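Local coordinates for protein laccase (Botrytis aclada, PDB 3SQR) that is a glycosylated multicopper oxidase that oxidises phenols such as hydroquinone while reducing dioxygen to water, and probably serves in lignin breakdown and detoxification, at residues G97-A102 and F180-I185; H170-Y175 and E575-I580; D192-V197 and E259-R264. All blocks are in the same frame, centred on the assembly; numbering follows the deposited sequence.

Contact 1: G97-A102 and F180-I185. With NAG (2-acetamido-2-deoxy-beta-D-glucopyranose), chain C; BMA (beta-D-mannopyranose), chain B.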
loop_
_atom_site.group_PDB
_atom_site.type_symbol
_atom_site.label_atom_id
_atom_site.label_comp_id
_atom_site.label_asym_id
_atom_site.label_seq_id
_atom_site.Cartn_x
_atom_site.Cartn_y
_atom_site.Cartn_z
ATOM N N GLY A 97 6.312 -11.394 4.580
ATOM C CA GLY A 97 7.539 -11.238 5.319
ATOM C C GLY A 97 7.339 -11.117 6.801
ATOM O O GLY A 97 6.193 -11.019 7.278
ATOM N N PRO A 98 8.463 -11.048 7.545
ATOM C CA PRO A 98 8.398 -10.829 9.000
ATOM C C PRO A 98 7.636 -9.584 9.364
ATOM O O PRO A 98 7.684 -8.584 8.678
ATOM C CB PRO A 98 9.866 -10.599 9.400
ATOM C CG PRO A 98 10.680 -11.106 8.345
ATOM C CD PRO A 98 9.836 -11.127 7.063
ATOM N N ALA A 99 6.922 -9.645 10.487
ATOM C CA ALA A 99 6.280 -8.452 11.012
ATOM C C ALA A 99 7.310 -7.504 11.619
ATOM O O ALA A 99 8.186 -7.909 12.379
ATOM C CB ALA A 99 5.265 -8.830 12.100
ATOM N N ILE A 100 7.154 -6.225 11.300
ATOM C CA ILE A 100 7.855 -5.198 11.960
ATOM C C ILE A 100 6.819 -4.532 12.796
ATOM O O ILE A 100 5.835 -3.964 12.274
ATOM C CB ILE A 100 8.458 -4.238 10.943
ATOM C CG1 ILE A 100 9.447 -5.027 10.099
ATOM C CG2 ILE A 100 9.047 -3.012 11.674
ATOM C CD1 ILE A 100 10.107 -4.247 9.039
ATOM N N ILE A 101 7.034 -4.610 14.115
ATOM C CA ILE A 101 6.071 -4.101 15.104
ATOM C C ILE A 101 6.842 -3.102 15.958
ATOM O O ILE A 101 7.925 -3.414 16.513
ATOM C CB ILE A 101 5.372 -5.208 15.889
ATOM C CG1 ILE A 101 4.606 -6.166 14.937
ATOM C CG2 ILE A 101 4.374 -4.615 16.978
ATOM C CD1 ILE A 101 3.871 -7.438 15.618
ATOM N N ALA A 102 6.311 -1.897 16.050
ATOM C CA ALA A 102 6.921 -0.878 16.827
ATOM C C ALA A 102 5.845 -0.098 17.534
ATOM O O ALA A 102 4.678 -0.394 17.392
ATOM C CB ALA A 102 7.833 0.056 15.918
ATOM N N PHE A 180 6.696 -8.386 0.472
ATOM C CA PHE A 180 5.974 -7.461 1.370
ATOM C C PHE A 180 5.798 -8.079 2.752
ATOM O O PHE A 180 5.925 -9.277 2.904
ATOM C CB PHE A 180 4.583 -7.124 0.781
ATOM C CG PHE A 180 3.637 -8.279 0.753
ATOM C CD1 PHE A 180 2.833 -8.557 1.859
ATOM C CD2 PHE A 180 3.542 -9.106 -0.334
ATOM C CE1 PHE A 180 1.955 -9.648 1.886
ATOM C CE2 PHE A 180 2.617 -10.181 -0.325
ATOM C CZ PHE A 180 1.870 -10.468 0.785
ATOM N N GLY A 181 5.519 -7.263 3.739
ATOM C CA GLY A 181 5.268 -7.731 5.100
ATOM C C GLY A 181 4.499 -6.680 5.834
ATOM O O GLY A 181 4.282 -5.561 5.299
ATOM N N PRO A 182 4.002 -7.029 7.024
ATOM C CA PRO A 182 3.218 -6.085 7.784
ATOM C C PRO A 182 4.118 -5.155 8.594
ATOM O O PRO A 182 5.140 -5.576 9.122
ATOM C CB PRO A 182 2.407 -6.982 8.707
ATOM C CG PRO A 182 3.238 -8.203 8.932
ATOM C CD PRO A 182 4.106 -8.345 7.662
ATOM N N LEU A 183 3.702 -3.892 8.722
ATOM C CA LEU A 183 4.332 -2.957 9.594
ATOM C C LEU A 183 3.254 -2.366 10.486
ATOM O O LEU A 183 2.399 -1.638 9.990
ATOM C CB LEU A 183 4.967 -1.866 8.741
ATOM C CG LEU A 183 5.569 -0.640 9.446
ATOM C CD1 LEU A 183 6.501 -0.902 10.563
ATOM C CD2 LEU A 183 6.343 0.193 8.332
ATOM N N ILE A 184 3.267 -2.743 11.737
ATOM C CA ILE A 184 2.229 -2.394 12.718
ATOM C C ILE A 184 2.869 -1.494 13.716
ATOM O O ILE A 184 3.907 -1.856 14.306
ATOM C CB ILE A 184 1.671 -3.630 13.395
ATOM C CG1 ILE A 184 0.884 -4.428 12.371
ATOM C CG2 ILE A 184 0.697 -3.246 14.448
ATOM C CD1 ILE A 184 0.390 -5.822 12.896
ATOM N N ILE A 185 2.286 -0.321 13.897
ATOM C CA ILE A 185 2.795 0.651 14.851
ATOM C C ILE A 185 1.697 0.828 15.923
ATOM O O ILE A 185 0.618 1.304 15.646
ATOM C CB ILE A 185 3.205 1.993 14.206
ATOM C CG1 ILE A 185 4.198 1.746 13.025
ATOM C CG2 ILE A 185 3.812 2.949 15.266
ATOM C CD1 ILE A 185 4.128 2.874 11.936
HETATM C C1 NAG C . 1.227 -12.177 13.537
HETATM C C2 NAG C . 2.695 -12.229 13.950
HETATM C C3 NAG C . 2.884 -12.083 15.462
HETATM C C4 NAG C . 2.079 -10.916 16.025
HETATM C C5 NAG C . 0.648 -10.909 15.470
HETATM C C6 NAG C . -0.156 -9.702 15.984
HETATM C C7 NAG C . 4.239 -13.365 12.463
HETATM C C8 NAG C . 4.859 -14.636 11.972
HETATM N N2 NAG C . 3.349 -13.445 13.459
HETATM O O3 NAG C . 4.262 -11.882 15.756
HETATM O O4 NAG C . 1.987 -11.152 17.422
HETATM O O5 NAG C . 0.650 -10.967 14.038
HETATM O O6 NAG C . 0.090 -8.545 15.196
HETATM O O7 NAG C . 4.535 -12.278 11.935
HETATM C C1 BMA B . 2.678 -10.198 18.255
HETATM C C2 BMA B . 2.224 -10.374 19.710
HETATM C C3 BMA B . 2.951 -9.327 20.594
HETATM C C4 BMA B . 4.475 -9.418 20.395
HETATM C C5 BMA B . 4.840 -9.478 18.901
HETATM C C6 BMA B . 6.314 -9.817 18.697
HETATM O O2 BMA B . 2.504 -11.735 19.993
HETATM O O3 BMA B . 2.586 -9.298 21.970
HETATM O O4 BMA B . 5.087 -8.280 20.975
HETATM O O5 BMA B . 4.066 -10.430 18.179
HETATM O O6 BMA B . 6.557 -11.179 19.050
#

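Contact 2: H170-Y175 and E575-I580. With CU (copper (II) ion), chain E.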
loop_
_atom_site.group_PDB
_atom_site.type_symbol
_atom_site.label_atom_id
_atom_site.label_comp_id
_atom_site.label_asym_id
_atom_site.label_seq_id
_atom_site.Cartn_x
_atom_site.Cartn_y
_atom_site.Cartn_z
ATOM N N HIS A 170 9.535 -1.562 -3.720
ATOM C CA HIS A 170 9.008 -0.621 -4.647
ATOM C C HIS A 170 9.874 -0.691 -5.931
ATOM O O HIS A 170 9.817 0.176 -6.774
ATOM C CB HIS A 170 9.017 0.767 -4.056
ATOM C CG HIS A 170 7.853 1.605 -4.449
ATOM N ND1 HIS A 170 7.538 1.876 -5.748
ATOM C CD2 HIS A 170 6.882 2.209 -3.701
ATOM C CE1 HIS A 170 6.476 2.660 -5.795
ATOM N NE2 HIS A 170 6.035 2.853 -4.565
ATOM N N PHE A 171 10.537 -1.812 -6.127
ATOM C CA PHE A 171 11.394 -2.038 -7.283
ATOM C C PHE A 171 10.619 -2.926 -8.236
ATOM O O PHE A 171 10.380 -4.141 -7.990
ATOM C CB PHE A 171 12.681 -2.692 -6.845
ATOM C CG PHE A 171 13.624 -2.993 -7.965
ATOM C CD1 PHE A 171 13.459 -4.145 -8.698
ATOM C CD2 PHE A 171 14.662 -2.155 -8.219
ATOM C CE1 PHE A 171 14.342 -4.460 -9.716
ATOM C CE2 PHE A 171 15.576 -2.437 -9.248
ATOM C CZ PHE A 171 15.386 -3.591 -10.000
ATOM N N SER A 172 10.087 -2.289 -9.270
ATOM C CA SER A 172 9.376 -3.015 -10.304
ATOM C C SER A 172 8.274 -3.901 -9.671
ATOM O O SER A 172 7.592 -3.431 -8.728
ATOM C CB SER A 172 10.383 -3.768 -11.254
ATOM O OG SER A 172 9.668 -4.499 -12.260
ATOM N N LEU A 173 8.020 -5.096 -10.179
ATOM C CA LEU A 173 6.837 -5.867 -9.743
ATOM C C LEU A 173 7.088 -6.778 -8.572
ATOM O O LEU A 173 6.270 -7.635 -8.282
ATOM C CB LEU A 173 6.336 -6.740 -10.917
ATOM C CG LEU A 173 5.915 -6.014 -12.180
ATOM C CD1 LEU A 173 5.786 -7.058 -13.351
ATOM C CD2 LEU A 173 4.589 -5.343 -11.951
ATOM N N GLN A 174 8.198 -6.580 -7.872
ATOM C CA GLN A 174 8.638 -7.590 -6.891
ATOM C C GLN A 174 7.629 -7.881 -5.830
ATOM O O GLN A 174 7.558 -8.984 -5.381
ATOM C CB GLN A 174 9.911 -7.189 -6.200
ATOM C CG GLN A 174 11.117 -7.248 -7.129
ATOM C CD GLN A 174 12.423 -6.778 -6.479
ATOM O OE1 GLN A 174 12.429 -5.980 -5.562
ATOM N NE2 GLN A 174 13.583 -7.244 -7.023
ATOM N N TYR A 175 6.865 -6.891 -5.394
ATOM C CA TYR A 175 5.929 -7.242 -4.303
ATOM C C TYR A 175 4.852 -8.194 -4.774
ATOM O O TYR A 175 4.193 -8.883 -3.946
ATOM C CB TYR A 175 5.357 -6.017 -3.537
ATOM C CG TYR A 175 4.142 -5.354 -4.148
ATOM C CD1 TYR A 175 2.909 -5.869 -3.954
ATOM C CD2 TYR A 175 4.249 -4.246 -4.952
ATOM C CE1 TYR A 175 1.794 -5.325 -4.472
ATOM C CE2 TYR A 175 3.080 -3.660 -5.515
ATOM C CZ TYR A 175 1.875 -4.202 -5.249
ATOM O OH TYR A 175 0.677 -3.711 -5.753
ATOM N N GLU A 575 16.366 -2.826 -16.716
ATOM C CA GLU A 575 15.089 -2.177 -16.489
ATOM C C GLU A 575 14.198 -2.345 -17.712
ATOM O O GLU A 575 14.628 -2.140 -18.861
ATOM C CB GLU A 575 15.283 -0.669 -16.229
ATOM C CG GLU A 575 14.035 0.053 -15.763
ATOM C CD GLU A 575 14.269 1.550 -15.538
ATOM O OE1 GLU A 575 15.343 2.085 -15.996
ATOM O OE2 GLU A 575 13.384 2.216 -14.948
ATOM N N ASP A 576 12.963 -2.753 -17.496
ATOM C CA ASP A 576 12.049 -3.023 -18.600
ATOM C C ASP A 576 10.641 -2.545 -18.227
ATOM O O ASP A 576 9.665 -2.996 -18.754
ATOM C CB ASP A 576 12.133 -4.496 -19.117
ATOM C CG ASP A 576 11.359 -5.456 -18.283
ATOM O OD1 ASP A 576 11.234 -5.144 -17.079
ATOM O OD2 ASP A 576 10.888 -6.498 -18.805
ATOM N N ASP A 577 10.605 -1.550 -17.362
ATOM C CA ASP A 577 9.386 -0.890 -17.013
ATOM C C ASP A 577 9.696 0.484 -16.501
ATOM O O ASP A 577 10.771 1.016 -16.745
ATOM C CB ASP A 577 8.544 -1.761 -16.058
ATOM C CG ASP A 577 9.142 -1.926 -14.652
ATOM O OD1 ASP A 577 10.164 -1.297 -14.317
ATOM O OD2 ASP A 577 8.532 -2.751 -13.903
ATOM N N SER A 578 8.753 1.121 -15.815
ATOM C CA SER A 578 8.943 2.494 -15.406
ATOM C C SER A 578 10.040 2.686 -14.322
ATOM O O SER A 578 10.471 3.796 -14.077
ATOM C CB SER A 578 7.654 2.980 -14.781
ATOM O OG SER A 578 7.369 2.149 -13.670
ATOM N N GLY A 579 10.401 1.624 -13.638
ATOM C CA GLY A 579 11.365 1.680 -12.564
ATOM C C GLY A 579 10.751 1.647 -11.184
ATOM O O GLY A 579 11.471 1.340 -10.190
ATOM N N ILE A 580 9.439 1.891 -11.082
ATOM C CA ILE A 580 8.840 2.011 -9.746
ATOM C C ILE A 580 7.962 0.837 -9.496
ATOM O O ILE A 580 7.945 -0.114 -10.330
ATOM C CB ILE A 580 7.960 3.297 -9.580
ATOM C CG1 ILE A 580 6.820 3.364 -10.614
ATOM C CG2 ILE A 580 8.816 4.571 -9.476
ATOM C CD1 ILE A 580 5.606 4.135 -10.132
ATOM O OXT ILE A 580 7.192 0.869 -8.516
HETATM CU CU CU E . 4.412 3.914 -3.874
HETATM O O HOH W 1 6.741 -1.372 -7.072
HETATM O O HOH W 2 5.658 -1.604 -10.544
HETATM O O HOH W 3 11.712 -5.822 -13.909
HETATM O O HOH W 4 3.817 2.107 -3.012
#

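Contact 3: D192-V197 and E259-R264. With NAG (2-acetamido-2-deoxy-beta-D-glucopyranose), chain D.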
loop_
_atom_site.group_PDB
_atom_site.type_symbol
_atom_site.label_atom_id
_atom_site.label_comp_id
_atom_site.label_asym_id
_atom_site.label_seq_id
_atom_site.Cartn_x
_atom_site.Cartn_y
_atom_site.Cartn_z
ATOM N N ASP A 192 -12.663 0.714 21.557
ATOM C CA ASP A 192 -12.127 -0.296 22.419
ATOM C C ASP A 192 -12.228 -1.674 21.806
ATOM O O ASP A 192 -13.109 -1.951 20.956
ATOM C CB ASP A 192 -12.878 -0.270 23.765
ATOM C CG ASP A 192 -12.563 0.975 24.589
ATOM O OD1 ASP A 192 -11.532 1.650 24.372
ATOM O OD2 ASP A 192 -13.371 1.272 25.481
ATOM N N TYR A 193 -11.261 -2.507 22.168
ATOM C CA TYR A 193 -11.196 -3.854 21.742
ATOM C C TYR A 193 -10.329 -4.617 22.682
ATOM O O TYR A 193 -9.494 -4.063 23.427
ATOM C CB TYR A 193 -10.674 -3.996 20.285
ATOM C CG TYR A 193 -9.280 -3.430 20.141
ATOM C CD1 TYR A 193 -9.097 -2.089 19.875
ATOM C CD2 TYR A 193 -8.189 -4.230 20.318
ATOM C CE1 TYR A 193 -7.821 -1.574 19.765
ATOM C CE2 TYR A 193 -6.887 -3.748 20.191
ATOM C CZ TYR A 193 -6.727 -2.409 19.919
ATOM O OH TYR A 193 -5.446 -1.891 19.840
ATOM N N ASP A 194 -10.534 -5.937 22.693
ATOM C CA ASP A 194 -9.835 -6.779 23.598
ATOM C C ASP A 194 -8.579 -7.350 23.079
ATOM O O ASP A 194 -7.594 -7.448 23.819
ATOM C CB ASP A 194 -10.737 -7.973 23.994
ATOM C CG ASP A 194 -11.999 -7.510 24.653
ATOM O OD1 ASP A 194 -11.854 -6.653 25.537
ATOM O OD2 ASP A 194 -13.089 -7.884 24.195
ATOM N N GLU A 195 -8.627 -7.834 21.837
ATOM C CA GLU A 195 -7.461 -8.516 21.244
ATOM C C GLU A 195 -7.146 -8.010 19.832
ATOM O O GLU A 195 -8.034 -7.834 19.023
ATOM C CB GLU A 195 -7.681 -10.028 21.176
ATOM C CG GLU A 195 -7.920 -10.622 22.558
ATOM C CD GLU A 195 -7.876 -12.117 22.574
ATOM O OE1 GLU A 195 -7.419 -12.724 21.568
ATOM O OE2 GLU A 195 -8.315 -12.688 23.610
ATOM N N ASP A 196 -5.866 -7.827 19.554
ATOM C CA ASP A 196 -5.409 -7.482 18.201
ATOM C C ASP A 196 -4.959 -8.759 17.535
ATOM O O ASP A 196 -3.958 -9.321 17.932
ATOM C CB ASP A 196 -4.262 -6.494 18.364
ATOM C CG ASP A 196 -3.686 -6.014 17.050
ATOM O OD1 ASP A 196 -4.258 -6.311 15.969
ATOM O OD2 ASP A 196 -2.679 -5.276 17.191
ATOM N N VAL A 197 -5.693 -9.201 16.514
ATOM C CA VAL A 197 -5.387 -10.405 15.780
ATOM C C VAL A 197 -4.302 -10.160 14.725
ATOM O O VAL A 197 -3.769 -11.087 14.122
ATOM C CB VAL A 197 -6.649 -11.083 15.200
ATOM C CG1 VAL A 197 -7.637 -11.410 16.390
ATOM C CG2 VAL A 197 -7.369 -10.331 14.074
ATOM N N GLU A 259 -16.329 -16.212 21.994
ATOM C CA GLU A 259 -17.564 -15.534 22.053
ATOM C C GLU A 259 -17.494 -14.358 23.063
ATOM O O GLU A 259 -16.920 -14.504 24.128
ATOM C CB GLU A 259 -18.633 -16.605 22.442
ATOM C CG GLU A 259 -19.931 -16.019 22.618
ATOM C CD GLU A 259 -20.733 -15.799 21.367
ATOM O OE1 GLU A 259 -20.745 -16.626 20.431
ATOM O OE2 GLU A 259 -21.433 -14.794 21.346
ATOM N N GLY A 260 -18.048 -13.215 22.689
ATOM C CA GLY A 260 -18.066 -11.993 23.510
ATOM C C GLY A 260 -16.788 -11.149 23.446
ATOM O O GLY A 260 -16.756 -10.068 23.999
ATOM N N THR A 261 -15.769 -11.617 22.732
ATOM C CA THR A 261 -14.488 -10.895 22.663
ATOM C C THR A 261 -14.562 -9.880 21.499
ATOM O O THR A 261 -15.144 -10.174 20.440
ATOM C CB THR A 261 -13.333 -11.858 22.442
ATOM O OG1 THR A 261 -13.276 -12.844 23.483
ATOM C CG2 THR A 261 -11.944 -11.135 22.447
ATOM N N LYS A 262 -13.983 -8.688 21.694
ATOM C CA LYS A 262 -13.854 -7.725 20.587
ATOM C C LYS A 262 -12.435 -7.835 20.010
ATOM O O LYS A 262 -11.444 -7.784 20.748
ATOM C CB LYS A 262 -14.144 -6.320 21.037
ATOM C CG LYS A 262 -15.595 -6.062 21.440
ATOM C CD LYS A 262 -15.628 -4.638 21.964
ATOM C CE LYS A 262 -17.022 -4.174 22.345
ATOM N NZ LYS A 262 -16.898 -2.856 23.062
ATOM N N TYR A 263 -12.366 -7.997 18.698
ATOM C CA TYR A 263 -11.120 -8.242 17.970
ATOM C C TYR A 263 -10.853 -7.086 17.024
ATOM O O TYR A 263 -11.709 -6.642 16.314
ATOM C CB TYR A 263 -11.194 -9.484 17.137
ATOM C CG TYR A 263 -11.336 -10.700 17.984
ATOM C CD1 TYR A 263 -10.235 -11.319 18.493
ATOM C CD2 TYR A 263 -12.598 -11.244 18.256
ATOM C CE1 TYR A 263 -10.312 -12.404 19.308
ATOM C CE2 TYR A 263 -12.686 -12.373 19.052
ATOM C CZ TYR A 263 -11.564 -12.950 19.569
ATOM O OH TYR A 263 -11.608 -14.100 20.369
ATOM N N ARG A 264 -9.614 -6.625 17.042
ATOM C CA ARG A 264 -9.104 -5.713 16.020
ATOM C C ARG A 264 -8.442 -6.541 14.903
ATOM O O ARG A 264 -7.594 -7.404 15.128
ATOM C CB ARG A 264 -8.085 -4.775 16.654
ATOM C CG ARG A 264 -7.446 -3.858 15.639
ATOM C CD ARG A 264 -6.515 -2.944 16.347
ATOM N NE ARG A 264 -6.123 -1.842 15.486
ATOM C CZ ARG A 264 -5.577 -0.730 15.967
ATOM N NH1 ARG A 264 -5.398 -0.543 17.279
ATOM N NH2 ARG A 264 -5.219 0.215 15.123
HETATM C C1 NAG D . -1.610 -13.253 9.290
HETATM C C2 NAG D . -2.084 -13.475 10.724
HETATM C C3 NAG D . -1.140 -12.717 11.636
HETATM C C4 NAG D . 0.304 -13.160 11.454
HETATM C C5 NAG D . 0.674 -13.239 9.938
HETATM C C6 NAG D . 1.754 -14.264 9.700
HETATM C C7 NAG D . -4.341 -13.446 11.598
HETATM C C8 NAG D . -5.621 -12.669 11.857
HETATM N N2 NAG D . -3.347 -12.845 10.959
HETATM O O3 NAG D . -1.519 -12.820 12.988
HETATM O O4 NAG D . 1.184 -12.228 12.110
HETATM O O5 NAG D . -0.342 -13.800 9.146
HETATM O O6 NAG D . 2.340 -14.052 8.414
HETATM O O7 NAG D . -4.185 -14.617 11.959
HETATM O O HOH W 5 -15.787 -1.457 20.516
HETATM O O HOH W 6 -15.666 -7.743 24.926
HETATM O O HOH W 7 -10.906 -13.713 24.419
HETATM O O HOH W 8 -9.607 -14.716 21.748
#

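Contact 1: G97-A102 and F180-I185
Ile-101 and Ile-184 lie side by side on one face of a parallel strand pair and illustrate how an edge strand can share its apolar surface with a sugar. CB of Ile-101 sits 4.0 Å from the carbonyl O of Ile-184. From there its two branches part: CG2 remains 3.9 Å from Ile-184 O, while CG1 passes 4.2 Å from Ile-184 CB. CG1 is anti to the carbonyl carbon (chi1 -59°) and the chain is extended beyond it (chi2 177°), which carries CD1 off the sheet to the N-linked glycan. There Ile-101 CD1 lies 3.9 Å from C4 of an N-acetylglucosamine (NAG) and 3.9 Å from the ring oxygen O5 of the beta-mannose (BMA). CD1 of Ile-184 reaches O6 of that N-acetylglucosamine.

On the other face, CG2 of Ile-100 presses against CD1 of Leu-183 at 3.5 Å, tighter than ordinary van der Waals contact. The backbones beneath are joined in regular parallel fashion: Ile-100 N bonds to Pro-182 O, Ile-100 O receives Ile-184 N, and Ile-184 O receives Ala-102 N. Before the strand begins, the ring of Pro-98 points away from the partner, yet a short bond from Gly-97 N to Phe-180 O (2.7 Å) ties the start of the segment. The Pro-182 ring occupies the intervening bend, its CG 3.8 Å from Ala-99 CB.

Within the first cupredoxin domain, strand 100-103 forms an edge of its sheet and strand 180-186 lies between it and strand 163-169. The face bearing Ile-100, Ala-102 and Leu-183 packs onto Leu-108 of strand 107-114, in the opposing sheet of the sandwich, whereas Pro-182 and Ile-184 touch Val-199 of strand 195-205.

Contact 2: H170-Y175 and E575-I580
Ser-172 and Asp-577 form the close polar grip of this contact, with Ser-172 OG donating to Asp-577 OD2 over 2.7 Å. The hydroxyl is anti to its own backbone nitrogen (chi1 179°) and meets the carboxylate on the syn side, 31° out of its plane. Asp-577 is itself held in place: OD1 accepts Gly-579 N from above the carboxylate plane in an Asx turn, and OD2 also bonds to Ser-533. The turn brings the chain end round to His-170. There OXT of Ile-580 lies at the imidazole edge, near the ring plane, in a weak, bent bond from ND1 (3.0 Å), while Ile-580 CB rests 4.1 Å from the same nitrogen. The opposite ring nitrogen, NE2, binds a copper ion at 2.1 Å, so the terminal carboxylate stands in the second shell of the metal.

Direct contact continues where Ser-172 CA makes a CA-H...O contact with Ile-580 O (3.2 Å); round this core, waters fill in between the two segments. One molecule lies between Ser-172 O (2.8 Å) and Ile-580 OXT (2.7 Å), and a second sits near Ser-172 O and the other terminal oxygen. A third donates to Ser-172 OG and Asp-576 OD1, where the tail approaches the partly exposed surface. Ser-172 thus sits between a direct, short bond and a hydrated margin.

His-468 and His-525 complete the protein ligands of this copper, one of the type 3 pair in the trinuclear cluster. A C-terminal Asp-Ser-Gly-Ile tail tucked in beside that cluster is the C-terminal plug characteristic of ascomycete laccases.

Contact 3: D192-V197 and E259-R264
The Tyr-193 ring carries the aliphatic part of Arg-264 over one face: CB stands 3.9 Å from the ring centroid in a CH-pi contact. Extended from CG to NE, Arg-264 crosses the face obliquely, its CD 3.6 Å from Tyr-193 CZ, and NH1 donates to Tyr-193 OH (2.9 Å). That oxygen lies in the guanidinium plane, which is turned 82° from the ring. Asp-312 holds NE in a salt bridge. The second ring, Tyr-263, has Thr-261 CG2 over one face and a water at its edge; Val-197 CG1 approaches CD1 obliquely, only 3.3 Å away, and Glu-195 runs alongside. Outside the two segments, Phe-257 stacks on Tyr-263 and Arg-46 makes a cation-pi contact with Tyr-193.

At the strand entrance Asp-194 OD2 accepts Lys-262 N (2.8 Å) on its anti side, and Lys-262 O in turn receives both Asp-194 N and Glu-195 N. Regular parallel pairing follows, from Arg-264 N to Glu-195 O and from Val-197 N to Arg-264 O.

Strands 195-205 and 262-269 are thereby paired at their starts, the parallel step in an otherwise antiparallel sheet of the second cupredoxin domain, a Greek-key beta sandwich.

How the contacts relate
Contacts 1 and 3 pair parallel strands in successive cupredoxin domains, the centres of the two contacts being about 20 Å apart. Strand 180-186 of the first is followed directly in sequence by strand 195-205 of the second, and the two also pack together across the domain boundary. Contact 2 interlocks with contact 1 along the chain: 170-175 falls between 97-102 and 180-185, on the loop leading into strand 180-186, and Phe-180 CD2 packs 3.7 Å from Tyr-175 O. Its partner, 575-580, comes last of all, bringing the chain end back to the first domain. Contacts 2 and 3, about 38 Å apart between centres, lie on opposite sides of the molecule, one beside copper and the other remote from it.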